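Local coordinates for DUF1254 domain-containing protein (Vibrio parahaemolyticus, PDB 3U07) that is of unknown function but belongs to a family that joins a DUF1254 region to a DUF1214 region and is probably exported by a signal peptide, at residues P95-V100 with Q135-A140. The protein carries 2 engineered substitutions. Numbering follows the deposited sequence.
Sequences PVIVSV and QFMFAA
Val96 and Phe138 face each other as a hydrogen-bonded antiparallel pair, each backbone amide giving its proton to the other's carbonyl. Phe138 N to Val96 O, at 2.7 Å, is nearly straight at hydrogen (176°). Val98 and Phe136 form the next such pair, with Val98 N 2.7 Å from Phe136 O and Phe136 N 2.9 Å from Val98 O; here both donors are tilted out of the carbonyl planes. Val96 O and Phe136 O also each take a CA-H...O contact, from Met137 and Ile97 respectively. In the non-hydrogen-bonded pairs Ile97 with Met137 and Ser99 with Gln135 the peptide groups turn to the neighbouring strands: Ile97 and Ser99 bond with the backbone of Arg189 and Asn187, and Gln135 N gives its proton to the Asp152 carboxylate. These two strands are thus the inner pair of a four-stranded mixed sheet ordered 153-157, 134-140, 96-100, 187-190, within the DUF1254 region; beta-branched and aromatic residues suit the extended backbone and fill the space on its faces. On the face shared by Ser99 and Gln135, Ser99 OG donates to Gln135 OE1 at 2.5 Å, in the amide plane and on a lone pair. A bend at chi2 (-60°) carries the amide end of Gln135 across to the short side chain of Ser99, and Arg189 also hydrogen-bonds to Ser99 OG, occupying the hydroxyl twice. Beside this polar pair, Ile97 CG1 packs on Met137 CG (3.6 Å), the latter a selenomethionine whose flexible chain runs on to Pro95 CB. Pro95, lacking an amide proton, suits the strand's entrance, its ring lying against Ala139 CB, a methyl small enough to admit it. On the other face Val98 CG2 lies 3.6 Å from Phe138 CE1, while Val100 CB meets the edge of Phe136, whose ring stacks with Phe124. Strand 109-115 covers this side through Leu111 and Thr113.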
ATOM      1  N   PRO A  95       0.260  24.055   2.025  1.00 20.68           N
ATOM      2  CA  PRO A  95       0.988  22.850   2.430  1.00 16.34           C
ATOM      3  C   PRO A  95       0.481  22.297   3.753  1.00 18.64           C
ATOM      4  O   PRO A  95      -0.193  22.995   4.520  1.00 14.92           O
ATOM      5  CB  PRO A  95       2.429  23.336   2.537  1.00 15.99           C
ATOM      6  CG  PRO A  95       2.497  24.414   1.500  1.00 20.00           C
ATOM      7  CD  PRO A  95       1.200  25.156   1.749  1.00 19.26           C
ATOM      8  N   VAL A  96       0.823  21.042   4.019  1.00 18.13           N
ATOM      9  CA  VAL A  96       0.417  20.374   5.245  1.00 19.84           C
ATOM     10  C   VAL A  96       1.636  19.670   5.814  1.00 24.73           C
ATOM     11  O   VAL A  96       2.449  19.101   5.081  1.00 17.01           O
ATOM     12  CB  VAL A  96      -0.706  19.347   4.977  1.00 31.86           C
ATOM     13  CG1 VAL A  96      -0.232  18.315   3.976  1.00 48.23           C
ATOM     14  CG2 VAL A  96      -1.124  18.675   6.270  1.00 28.77           C
ATOM     15  N   ILE A  97       1.759  19.718   7.130  1.00 22.10           N
ATOM     16  CA  ILE A  97       2.886  19.115   7.807  1.00 21.08           C
ATOM     17  C   ILE A  97       2.466  17.956   8.698  1.00 23.90           C
ATOM     18  O   ILE A  97       1.575  18.082   9.538  1.00 24.97           O
ATOM     19  CB  ILE A  97       3.626  20.187   8.648  1.00 18.93           C
ATOM     20  CG1 ILE A  97       4.249  21.221   7.706  1.00 16.86           C
ATOM     21  CG2 ILE A  97       4.681  19.538   9.530  1.00 16.19           C
ATOM     22  CD1 ILE A  97       4.687  22.497   8.396  1.00 23.11           C
ATOM     23  N   VAL A  98       3.101  16.814   8.485  1.00 19.42           N
ATOM     24  CA  VAL A  98       2.829  15.638   9.285  1.00 18.08           C
ATOM     25  C   VAL A  98       3.961  15.556  10.293  1.00 18.09           C
ATOM     26  O   VAL A  98       5.140  15.548   9.923  1.00 15.86           O
ATOM     27  CB  VAL A  98       2.795  14.366   8.414  1.00 21.07           C
ATOM     28  CG1 VAL A  98       2.595  13.134   9.295  1.00 20.76           C
ATOM     29  CG2 VAL A  98       1.662  14.476   7.390  1.00 19.52           C
ATOM     30  N   SER A  99       3.600  15.531  11.571  1.00 22.94           N
ATOM     31  CA  SER A  99       4.588  15.462  12.638  1.00 22.79           C
ATOM     32  C   SER A  99       4.752  14.029  13.121  1.00 25.17           C
ATOM     33  O   SER A  99       3.774  13.344  13.428  1.00 27.27           O
ATOM     34  CB  SER A  99       4.170  16.345  13.820  1.00 24.87           C
ATOM     35  OG  SER A  99       4.024  17.699  13.433  1.00 26.72           O
ATOM     36  N   VAL A 100       6.003  13.586  13.173  1.00 22.35           N
ATOM     37  CA  VAL A 100       6.344  12.248  13.629  1.00 23.00           C
ATOM     38  C   VAL A 100       7.426  12.383  14.697  1.00 24.21           C
ATOM     39  O   VAL A 100       8.494  12.947  14.444  1.00 26.90           O
ATOM     40  CB  VAL A 100       6.873  11.381  12.460  1.00 18.36           C
ATOM     41  CG1 VAL A 100       7.369  10.043  12.982  1.00 21.73           C
ATOM     42  CG2 VAL A 100       5.759  11.157  11.444  1.00 22.77           C
ATOM     43  N   GLN A 135       9.427  16.686  11.127  1.00 21.57           N
ATOM     44  CA  GLN A 135       8.316  17.483  10.623  1.00 19.69           C
ATOM     45  C   GLN A 135       8.374  17.337   9.107  1.00 15.95           C
ATOM     46  O   GLN A 135       9.273  17.868   8.463  1.00 19.30           O
ATOM     47  CB  GLN A 135       8.489  18.952  11.022  1.00 18.43           C
ATOM     48  CG  GLN A 135       8.545  19.209  12.525  1.00 21.40           C
ATOM     49  CD  GLN A 135       7.289  18.763  13.255  1.00 27.08           C
ATOM     50  OE1 GLN A 135       6.236  18.567  12.650  1.00 27.24           O
ATOM     51  NE2 GLN A 135       7.394  18.622  14.569  1.00 30.87           N
ATOM     52  N   PHE A 136       7.416  16.616   8.539  1.00 14.37           N
ATOM     53  CA  PHE A 136       7.402  16.372   7.105  1.00 13.29           C
ATOM     54  C   PHE A 136       6.324  17.191   6.429  1.00 16.22           C
ATOM     55  O   PHE A 136       5.135  17.020   6.689  1.00 17.71           O
ATOM     56  CB  PHE A 136       7.212  14.870   6.864  1.00 12.31           C
ATOM     57  CG  PHE A 136       8.244  14.024   7.568  1.00 17.25           C
ATOM     58  CD1 PHE A 136       9.547  13.960   7.090  1.00 18.39           C
ATOM     59  CD2 PHE A 136       7.924  13.329   8.730  1.00 19.23           C
ATOM     60  CE1 PHE A 136      10.522  13.214   7.758  1.00 20.15           C
ATOM     61  CE2 PHE A 136       8.895  12.579   9.406  1.00 20.02           C
ATOM     62  CZ  PHE A 136      10.195  12.523   8.917  1.00 15.73           C
HETATM   63  N   MSE A 137       6.754  18.100   5.562  1.00 15.88           N
HETATM   64  CA  MSE A 137       5.817  18.967   4.879  1.00 17.72           C
HETATM   65  C   MSE A 137       5.502  18.496   3.472  1.00 16.15           C
HETATM   66  O   MSE A 137       6.398  18.211   2.684  1.00 15.04           O
HETATM   67  CB  MSE A 137       6.365  20.405   4.839  1.00 12.58           C
HETATM   68  CG  MSE A 137       5.361  21.435   4.325  1.00 14.73           C
HETATM   69 SE   MSE A 137       6.010  23.287   4.402  0.78 26.61          SE
HETATM   70  CE  MSE A 137       6.741  23.356   2.639  1.00 23.08           C
ATOM     71  N   PHE A 138       4.211  18.410   3.178  1.00 13.06           N
ATOM     72  CA  PHE A 138       3.735  18.010   1.867  1.00 15.34           C
ATOM     73  C   PHE A 138       3.152  19.256   1.222  1.00 16.94           C
ATOM     74  O   PHE A 138       2.274  19.904   1.793  1.00 13.72           O
ATOM     75  CB  PHE A 138       2.660  16.929   2.003  1.00 15.92           C
ATOM     76  CG  PHE A 138       3.170  15.668   2.617  1.00 16.19           C
ATOM     77  CD1 PHE A 138       3.404  15.595   3.987  1.00 13.57           C
ATOM     78  CD2 PHE A 138       3.493  14.576   1.814  1.00 14.85           C
ATOM     79  CE1 PHE A 138       3.956  14.449   4.556  1.00 18.40           C
ATOM     80  CE2 PHE A 138       4.047  13.421   2.369  1.00 17.49           C
ATOM     81  CZ  PHE A 138       4.280  13.360   3.742  1.00 20.75           C
ATOM     82  N   ALA A 139       3.648  19.595   0.038  1.00 14.84           N
ATOM     83  CA  ALA A 139       3.168  20.778  -0.657  1.00 18.23           C
ATOM     84  C   ALA A 139       2.872  20.456  -2.100  1.00 20.76           C
ATOM     85  O   ALA A 139       3.480  19.546  -2.678  1.00 18.29           O
ATOM     86  CB  ALA A 139       4.217  21.898  -0.575  1.00 19.90           C
ATOM     87  N   ALA A 140       1.923  21.206  -2.658  1.00 15.84           N
ATOM     88  CA  ALA A 140       1.570  21.010  -4.020  1.00 18.86           C
ATOM     89  C   ALA A 140       2.803  21.354  -4.781  1.00 21.92           C
ATOM     90  O   ALA A 140       3.646  22.205  -4.377  1.00 19.49           O
ATOM     91  CB  ALA A 140       0.428  21.881  -4.481  1.00 15.87           C
TER